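Long form salivary protein D7L (Phlebotomus duboscqi, PDB 6MT7) binds and sequesters cysteinyl leukotrienes and a stable thromboxane A2 analogue, so countering host responses to the blood-feeding sand fly and inhibiting platelet aggregation induced by low collagen. Local coordinates at residues Q10-F15 and K134-K139; T17-S22 and E30-N35; R75-P80 and V109-T114. All blocks are in the same frame, centred on the assembly; numbering follows the deposited sequence.

Contact 1: Q10-F15 and K134-K139. With TRT (fragment of triton X-100), chain C.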
# COMPACT_ATOMS: atom_id res chain seq x y z
N GLN A 10 -4.67 4.65 2.46
CA GLN A 10 -3.68 4.12 1.53
C GLN A 10 -2.30 4.08 2.15
O GLN A 10 -1.51 3.17 1.87
CB GLN A 10 -3.68 4.95 0.25
CG GLN A 10 -4.96 4.77 -0.57
CD GLN A 10 -5.12 5.82 -1.65
OE1 GLN A 10 -4.63 6.96 -1.52
NE2 GLN A 10 -5.79 5.45 -2.73
N THR A 11 -1.96 5.08 2.99
CA THR A 11 -0.67 5.03 3.67
C THR A 11 -0.69 3.96 4.75
O THR A 11 0.27 3.19 4.88
CB THR A 11 -0.31 6.39 4.26
OG1 THR A 11 -1.28 6.77 5.24
CG2 THR A 11 -0.25 7.47 3.16
N PHE A 12 -1.79 3.88 5.52
CA PHE A 12 -1.91 2.85 6.54
C PHE A 12 -1.75 1.46 5.93
O PHE A 12 -1.02 0.61 6.47
CB PHE A 12 -3.26 2.98 7.23
CG PHE A 12 -3.42 2.15 8.47
CD1 PHE A 12 -2.47 2.19 9.48
CD2 PHE A 12 -4.54 1.34 8.64
CE1 PHE A 12 -2.64 1.42 10.63
CE2 PHE A 12 -4.71 0.59 9.77
CZ PHE A 12 -3.76 0.62 10.77
N TRP A 13 -2.43 1.21 4.80
CA TRP A 13 -2.33 -0.10 4.16
C TRP A 13 -0.89 -0.42 3.77
O TRP A 13 -0.43 -1.55 3.94
CB TRP A 13 -3.24 -0.18 2.93
CG TRP A 13 -3.08 -1.48 2.21
CD1 TRP A 13 -3.66 -2.68 2.54
CD2 TRP A 13 -2.25 -1.74 1.07
NE1 TRP A 13 -3.24 -3.66 1.67
CE2 TRP A 13 -2.38 -3.11 0.76
CE3 TRP A 13 -1.41 -0.94 0.29
CZ2 TRP A 13 -1.70 -3.69 -0.30
CZ3 TRP A 13 -0.75 -1.52 -0.77
CH2 TRP A 13 -0.89 -2.89 -1.05
N ALA A 14 -0.16 0.57 3.26
CA ALA A 14 1.23 0.34 2.86
C ALA A 14 2.09 -0.05 4.06
O ALA A 14 2.85 -1.03 4.01
CB ALA A 14 1.80 1.58 2.16
N PHE A 15 2.00 0.72 5.16
CA PHE A 15 2.77 0.37 6.35
C PHE A 15 2.42 -1.02 6.86
O PHE A 15 3.30 -1.85 7.13
CB PHE A 15 2.52 1.38 7.47
CG PHE A 15 3.04 2.76 7.19
CD1 PHE A 15 4.39 2.99 6.94
CD2 PHE A 15 2.17 3.84 7.23
CE1 PHE A 15 4.86 4.28 6.70
CE2 PHE A 15 2.63 5.13 6.99
CZ PHE A 15 3.96 5.35 6.72
N LYS A 134 -13.36 2.45 4.19
CA LYS A 134 -13.42 1.45 5.24
C LYS A 134 -12.78 1.97 6.53
O LYS A 134 -11.58 2.30 6.53
CB LYS A 134 -12.72 0.16 4.81
CG LYS A 134 -12.78 -0.93 5.86
CD LYS A 134 -11.74 -2.02 5.62
CE LYS A 134 -10.38 -1.61 6.19
NZ LYS A 134 -10.41 -1.61 7.69
N PRO A 135 -13.52 2.05 7.63
CA PRO A 135 -12.93 2.55 8.87
C PRO A 135 -11.95 1.55 9.47
O PRO A 135 -12.04 0.33 9.24
CB PRO A 135 -14.14 2.75 9.79
CG PRO A 135 -15.19 1.86 9.25
CD PRO A 135 -14.96 1.74 7.77
N LYS A 136 -10.99 2.08 10.21
CA LYS A 136 -10.18 1.24 11.08
C LYS A 136 -11.08 0.50 12.06
O LYS A 136 -12.00 1.08 12.64
CB LYS A 136 -9.17 2.09 11.85
CG LYS A 136 -8.00 2.58 11.02
CD LYS A 136 -6.94 3.16 11.94
CE LYS A 136 -5.78 3.73 11.17
NZ LYS A 136 -4.75 4.24 12.12
N GLY A 137 -10.80 -0.79 12.23
CA GLY A 137 -11.55 -1.64 13.12
C GLY A 137 -12.64 -2.44 12.44
O GLY A 137 -13.24 -3.31 13.08
N THR A 138 -12.92 -2.16 11.17
CA THR A 138 -13.99 -2.80 10.42
C THR A 138 -13.39 -3.71 9.35
O THR A 138 -12.43 -3.34 8.67
CB THR A 138 -14.88 -1.75 9.77
OG1 THR A 138 -15.55 -1.00 10.79
CG2 THR A 138 -15.93 -2.39 8.86
N LYS A 139 -13.96 -4.91 9.22
CA LYS A 139 -13.50 -5.85 8.21
C LYS A 139 -13.92 -5.42 6.82
O LYS A 139 -14.97 -4.81 6.62
CB LYS A 139 -14.03 -7.26 8.49
CG LYS A 139 -13.46 -7.90 9.74
CD LYS A 139 -13.51 -9.42 9.66
CE LYS A 139 -14.92 -9.93 9.47
NZ LYS A 139 -14.98 -11.42 9.58
C25 TRT C . -0.06 -1.49 15.06
O24 TRT C . 0.06 -0.47 14.08
C23 TRT C . 1.40 -0.01 13.88
C22 TRT C . 1.42 0.78 12.58
O21 TRT C . 2.66 1.46 12.38
C20 TRT C . 2.55 2.23 11.18
C19 TRT C . 3.78 3.10 11.03
O18 TRT C . 4.80 2.36 10.37
C17 TRT C . 6.03 2.52 11.05
C16 TRT C . 6.96 3.43 10.28
O15 TRT C . 7.61 2.71 9.23
C12 TRT C . 8.16 3.42 8.17
C13 TRT C . 8.56 4.75 8.34
C14 TRT C . 9.10 5.46 7.27
C11 TRT C . 8.30 2.82 6.93
C10 TRT C . 8.85 3.53 5.86
C9 TRT C . 9.25 4.85 6.02
C6 TRT C . 9.83 5.59 4.85
C8 TRT C . 11.34 5.61 5.05
C7 TRT C . 9.55 4.81 3.57
C5 TRT C . 9.32 7.05 4.81
C1 TRT C . 7.88 7.44 4.41
C2 TRT C . 6.77 6.55 4.97
C4 TRT C . 7.64 8.85 4.94
C3 TRT C . 7.68 7.53 2.90
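Lys-136 lays its aliphatic end and its ammonium group over one face of the Phe-12 ring, the two side chains approaching from opposite directions. Beyond CB the lysine is extended from CG outward: CG and CD each lie about 4.0 Å from Phe-12 CE2, skirting that corner of the ring. CE then arrives over the middle, 3.6 Å from the ring centroid and 9° off the normal, a CH-pi contact. NZ, one bond further, stays above the same face at 4.0 Å from the centroid, 16° off the normal, and adds a cation-pi interaction. With CG anti to the backbone N (chi1 -169°), the Phe-12 ring leaves helix 8-21 toward the loop. Ser-123 and Phe-127 of helix 120-128 also touch the lysine. Its backbone belongs to a type II turn from Pro-135 to Thr-138. Lys-134 NZ braces the turn by donating to Thr-138 O at 2.8 Å and to Pro-135 O at 3.0 Å, the latter from the face opposite Thr-138 N; Ser-228 O is a further partner. About one turn along the helix from Phe-12, Phe-15 enters the ligand pocket, its CE1 3.4 Å from C2 of the Triton fragment. The arrangement is a lysine-aromatic cation-pi pair beside the lipid pocket of an odorant-binding-protein-like domain; by similarity, Lys-136 binds leukotriene C4 and thromboxane A2.

Contact 2: T17-S22 and E30-N35. With TRT (fragment of triton X-100), chain C.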
# COMPACT_ATOMS: atom_id res chain seq x y z
N THR A 17 0.80 -3.63 5.47
CA THR A 17 1.11 -4.75 4.57
C THR A 17 2.60 -5.08 4.61
O THR A 17 2.98 -6.25 4.69
CB THR A 17 0.65 -4.40 3.16
OG1 THR A 17 -0.78 -4.28 3.17
CG2 THR A 17 1.07 -5.47 2.14
N CYS A 18 3.44 -4.05 4.56
CA CYS A 18 4.88 -4.29 4.60
C CYS A 18 5.33 -4.85 5.95
O CYS A 18 6.28 -5.65 5.99
CB CYS A 18 5.61 -3.00 4.26
SG CYS A 18 5.31 -2.62 2.51
N GLN A 19 4.70 -4.42 7.05
CA GLN A 19 5.01 -5.00 8.35
C GLN A 19 4.64 -6.47 8.40
O GLN A 19 5.36 -7.28 9.00
CB GLN A 19 4.27 -4.24 9.45
CG GLN A 19 4.89 -2.90 9.77
CD GLN A 19 3.94 -2.02 10.55
OE1 GLN A 19 2.99 -2.51 11.17
NE2 GLN A 19 4.18 -0.72 10.51
N ARG A 20 3.51 -6.83 7.79
CA ARG A 20 3.15 -8.25 7.77
C ARG A 20 4.12 -9.06 6.92
O ARG A 20 4.42 -10.21 7.25
CB ARG A 20 1.72 -8.41 7.27
CG ARG A 20 0.69 -7.96 8.31
CD ARG A 20 -0.64 -8.61 8.06
NE ARG A 20 -1.68 -8.13 8.96
CZ ARG A 20 -1.99 -8.69 10.12
NH1 ARG A 20 -1.32 -9.76 10.53
NH2 ARG A 20 -2.98 -8.19 10.85
N GLN A 21 4.62 -8.48 5.84
CA GLN A 21 5.57 -9.21 5.01
C GLN A 21 6.93 -9.37 5.67
O GLN A 21 7.73 -10.18 5.20
CB GLN A 21 5.67 -8.52 3.64
CG GLN A 21 4.31 -8.61 2.93
CD GLN A 21 4.29 -8.05 1.51
OE1 GLN A 21 5.28 -7.51 1.01
NE2 GLN A 21 3.13 -8.18 0.87
N SER A 22 7.21 -8.65 6.76
CA SER A 22 8.46 -8.80 7.51
C SER A 22 8.17 -9.01 8.99
O SER A 22 8.88 -8.49 9.86
CB SER A 22 9.37 -7.58 7.33
OG SER A 22 9.72 -7.37 5.97
N GLU A 30 10.90 -1.46 16.69
CA GLU A 30 11.48 -0.14 16.41
C GLU A 30 10.68 0.58 15.33
O GLU A 30 10.45 1.79 15.43
CB GLU A 30 12.94 -0.27 16.00
CG GLU A 30 13.84 -0.76 17.13
CD GLU A 30 13.71 0.06 18.41
OE1 GLU A 30 13.73 -0.54 19.51
OE2 GLU A 30 13.60 1.30 18.33
N TRP A 31 10.27 -0.14 14.28
CA TRP A 31 9.47 0.50 13.25
C TRP A 31 8.20 1.10 13.84
O TRP A 31 7.76 2.17 13.42
CB TRP A 31 9.11 -0.48 12.13
CG TRP A 31 10.26 -1.26 11.59
CD1 TRP A 31 11.60 -0.95 11.65
CD2 TRP A 31 10.17 -2.50 10.88
NE1 TRP A 31 12.34 -1.93 11.02
CE2 TRP A 31 11.48 -2.89 10.54
CE3 TRP A 31 9.09 -3.31 10.49
CZ2 TRP A 31 11.75 -4.08 9.86
CZ3 TRP A 31 9.37 -4.50 9.81
CH2 TRP A 31 10.68 -4.86 9.49
N TYR A 32 7.61 0.42 14.83
CA TYR A 32 6.37 0.93 15.42
C TYR A 32 6.57 2.31 16.03
O TYR A 32 5.61 3.09 16.09
CB TYR A 32 5.86 -0.01 16.50
CG TYR A 32 4.96 -1.13 16.04
CD1 TYR A 32 5.21 -1.82 14.87
CD2 TYR A 32 3.87 -1.52 16.82
CE1 TYR A 32 4.38 -2.89 14.47
CE2 TYR A 32 3.05 -2.55 16.43
CZ TYR A 32 3.31 -3.24 15.27
OH TYR A 32 2.47 -4.27 14.91
N ARG A 33 7.77 2.61 16.53
CA ARG A 33 8.03 3.93 17.08
C ARG A 33 8.87 4.79 16.14
O ARG A 33 9.60 5.67 16.59
CB ARG A 33 8.67 3.84 18.47
CG ARG A 33 9.95 3.04 18.62
CD ARG A 33 10.39 3.04 20.09
NE ARG A 33 11.43 2.07 20.38
CZ ARG A 33 11.74 1.62 21.60
NH1 ARG A 33 11.07 2.04 22.67
NH2 ARG A 33 12.72 0.73 21.74
N TRP A 34 8.74 4.53 14.83
CA TRP A 34 9.30 5.40 13.79
C TRP A 34 10.82 5.48 13.91
O TRP A 34 11.42 6.55 13.80
CB TRP A 34 8.66 6.78 13.82
CG TRP A 34 7.22 6.67 13.40
CD1 TRP A 34 6.16 6.33 14.19
CD2 TRP A 34 6.71 6.82 12.08
NE1 TRP A 34 5.01 6.29 13.44
CE2 TRP A 34 5.32 6.58 12.14
CE3 TRP A 34 7.29 7.15 10.85
CZ2 TRP A 34 4.51 6.67 11.01
CZ3 TRP A 34 6.48 7.22 9.73
CH2 TRP A 34 5.10 6.98 9.82
N ASN A 35 11.43 4.32 14.16
CA ASN A 35 12.88 4.16 14.17
C ASN A 35 13.22 3.08 13.17
O ASN A 35 12.62 2.00 13.20
CB ASN A 35 13.37 3.79 15.58
CG ASN A 35 14.86 3.57 15.63
OD1 ASN A 35 15.62 4.19 14.89
ND2 ASN A 35 15.30 2.67 16.51
C25 TRT C . -0.06 -1.49 15.06
O24 TRT C . 0.06 -0.47 14.08
C23 TRT C . 1.40 -0.01 13.88
C22 TRT C . 1.42 0.78 12.58
O21 TRT C . 2.66 1.46 12.38
C20 TRT C . 2.55 2.23 11.18
C19 TRT C . 3.78 3.10 11.03
O18 TRT C . 4.80 2.36 10.37
C17 TRT C . 6.03 2.52 11.05
C16 TRT C . 6.96 3.43 10.28
O15 TRT C . 7.61 2.71 9.23
C12 TRT C . 8.16 3.42 8.17
C13 TRT C . 8.56 4.75 8.34
C14 TRT C . 9.10 5.46 7.27
C11 TRT C . 8.30 2.82 6.93
C10 TRT C . 8.85 3.53 5.86
C9 TRT C . 9.25 4.85 6.02
C6 TRT C . 9.83 5.59 4.85
C8 TRT C . 11.34 5.61 5.05
C7 TRT C . 9.55 4.81 3.57
C5 TRT C . 9.32 7.05 4.81
C1 TRT C . 7.88 7.44 4.41
C2 TRT C . 6.77 6.55 4.97
C4 TRT C . 7.64 8.85 4.94
C3 TRT C . 7.68 7.53 2.90
O HOH W 1 2.85 -5.22 12.64
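Gln-19 and Tyr-32 are joined by a single water, which donates to Gln-19 OE1 and makes a short hydrogen bond of 2.5 Å with Tyr-32 OH, in the plane of the tyrosine ring. The two segments form a wall of the ligand pocket in this PBP/GOBP-family fold, where helix 8-21 faces the end of helix 28-32, closed by a Schellman motif with Trp-34 as its C-prime residue. With chi1 at -76° and an extended chain beyond, Gln-19 carries its amide to Tyr-32, slanting across the ring at 37°; OE1 comes within 3.6 Å of Tyr-32 CE1. Arg-16 also donates to OE1, while NE2 is bonded to Tyr-45 OH, so both ends of the amide are fixed. At the end of helix 8-21, Ser-22 CB abuts the edge of the Trp-31 indole, 3.7 Å from CH2. Trp-31 stacks on Tyr-45, and its NE1 is bonded to Thr-42. The Triton fragment threads past this wall, with C23 centred over a face of Tyr-32 and C16 over a face of Trp-34, toward its rim. Gln-19 NE2 meets the ether chain directly, donating to O21 of the fragment at 3.2 Å with an N-H...O angle of 166°.

Contact 3: R75-P80 and V109-T114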
# COMPACT_ATOMS: atom_id res chain seq x y z
N ARG A 75 -0.46 18.36 1.63
CA ARG A 75 -0.67 18.35 3.07
C ARG A 75 -0.22 19.63 3.76
O ARG A 75 -0.23 19.70 4.99
CB ARG A 75 0.06 17.15 3.69
CG ARG A 75 -0.37 15.80 3.11
CD ARG A 75 -1.61 15.27 3.79
NE ARG A 75 -1.40 15.12 5.22
CZ ARG A 75 -2.08 15.78 6.15
NH1 ARG A 75 -3.05 16.63 5.81
NH2 ARG A 75 -1.80 15.59 7.43
N SER A 76 0.20 20.64 2.98
CA SER A 76 0.69 21.92 3.52
C SER A 76 1.87 21.73 4.47
O SER A 76 1.95 22.37 5.52
CB SER A 76 -0.43 22.71 4.21
OG SER A 76 -1.57 22.86 3.37
N VAL A 77 2.81 20.86 4.09
CA VAL A 77 4.07 20.67 4.80
C VAL A 77 5.19 21.17 3.91
O VAL A 77 5.25 20.85 2.72
CB VAL A 77 4.30 19.19 5.17
CG1 VAL A 77 5.56 19.06 6.02
CG2 VAL A 77 3.10 18.60 5.90
N ALA A 78 6.10 21.95 4.50
CA ALA A 78 7.24 22.47 3.76
C ALA A 78 8.06 21.35 3.14
O ALA A 78 8.29 20.31 3.76
CB ALA A 78 8.12 23.32 4.67
N ILE A 79 8.51 21.56 1.91
CA ILE A 79 9.39 20.60 1.25
C ILE A 79 10.69 20.49 2.04
O ILE A 79 11.37 21.50 2.25
CB ILE A 79 9.67 21.01 -0.20
CG1 ILE A 79 8.36 21.18 -0.97
CG2 ILE A 79 10.57 19.97 -0.87
CD1 ILE A 79 7.51 19.95 -1.00
N PRO A 80 11.08 19.30 2.47
CA PRO A 80 12.30 19.18 3.28
C PRO A 80 13.56 19.33 2.44
O PRO A 80 13.56 19.24 1.21
CB PRO A 80 12.19 17.77 3.88
CG PRO A 80 11.26 17.03 3.00
CD PRO A 80 10.37 18.02 2.32
N VAL A 109 11.50 13.49 10.40
CA VAL A 109 10.58 12.44 10.83
C VAL A 109 9.18 12.99 11.02
O VAL A 109 8.20 12.45 10.50
CB VAL A 109 11.07 11.76 12.12
CG1 VAL A 109 10.11 10.59 12.45
CG2 VAL A 109 12.49 11.27 11.99
N ASN A 110 9.05 14.05 11.82
CA ASN A 110 7.71 14.47 12.19
C ASN A 110 6.97 15.12 11.02
O ASN A 110 5.76 14.92 10.87
CB ASN A 110 7.78 15.35 13.43
CG ASN A 110 8.05 14.52 14.69
OD1 ASN A 110 7.54 13.41 14.81
ND2 ASN A 110 8.90 15.01 15.58
N ASP A 111 7.68 15.85 10.14
CA ASP A 111 7.04 16.35 8.92
C ASP A 111 6.61 15.20 8.01
O ASP A 111 5.57 15.29 7.34
CB ASP A 111 7.98 17.27 8.15
CG ASP A 111 8.02 18.68 8.70
OD1 ASP A 111 7.14 19.06 9.50
OD2 ASP A 111 8.96 19.41 8.34
N LEU A 112 7.41 14.14 7.95
CA LEU A 112 7.01 12.98 7.16
C LEU A 112 5.79 12.29 7.76
O LEU A 112 4.89 11.87 7.03
CB LEU A 112 8.18 12.00 7.04
CG LEU A 112 9.24 12.44 6.02
CD1 LEU A 112 10.49 11.58 6.19
CD2 LEU A 112 8.69 12.32 4.61
N ARG A 113 5.75 12.17 9.09
CA ARG A 113 4.56 11.61 9.72
C ARG A 113 3.34 12.47 9.44
O ARG A 113 2.24 11.95 9.19
CB ARG A 113 4.80 11.44 11.23
CG ARG A 113 5.87 10.39 11.52
CD ARG A 113 6.08 10.18 13.01
NE ARG A 113 4.86 9.69 13.65
CZ ARG A 113 4.73 9.47 14.95
NH1 ARG A 113 5.76 9.71 15.75
NH2 ARG A 113 3.59 9.02 15.44
N THR A 114 3.51 13.80 9.44
CA THR A 114 2.39 14.67 9.10
C THR A 114 1.93 14.42 7.66
O THR A 114 0.73 14.26 7.39
CB THR A 114 2.77 16.14 9.27
OG1 THR A 114 3.14 16.40 10.64
CG2 THR A 114 1.60 17.04 8.88
O HOH W 2 9.73 19.81 5.84
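Arg-75 grips the carbonyl oxygen of Thr-114 side-on with two nitrogens, NH2 at 2.9 Å and NE at 3.2 Å. The oxygen lies near the guanidinium plane, at its edge, and both donors reach it from the same face of the carbonyl plane. The N-H...O angles, 149° and 137°, are bent. Bends at chi2 and chi3 fold the arginine back toward helix 109-115 and bring both groups to the same oxygen. A water makes the second polar link, donating to Ala-78 O and to Asp-111 OD2, each at 2.6 Å, so the loop carbonyl and the carboxylate are both provided with a donor. Between these polar links Val-77 wedges its two methyls: CG1 against Asp-111 CG at 3.7 Å, CG2 against Thr-114 CG2 at 3.7 Å. Phe-72 of helix 65-74 also packs on Val-77, and Leu-122 of helix 120-128 touches both Arg-75 and Thr-114. Leu-112 of helix 109-115 turns its CB away from the loop and touches the Triton fragment. The loop leaves helix 65-74 through a Schellman motif with Ser-76 as C-prime residue and packs on the outer side of a helix that lines the lipid pocket of this odorant-binding-protein-like domain.

Overall arrangement
Contacts 1 and 2 share helix 8-21: its earlier half faces the 134-139 loop and its later half the end of helix 28-32. Their centres are 15 Å apart, and they meet where Phe-15 CZ packs against Trp-34 CH2, 3.7 Å away, beside the Triton fragment that touches both. Contact 3, about 20 Å from the centres of both, joins the loop after helix 65-74 to helix 109-115; it reaches contact 2 through Arg-113, packed on Trp-34. Along the chain, contact 2 closes before contact 3 opens, and both are nested within the long span closed by contact 1. Phe-15, Gln-19, Trp-31, Tyr-32, Trp-34 and Leu-112 bring all three contacts to one ligand pocket.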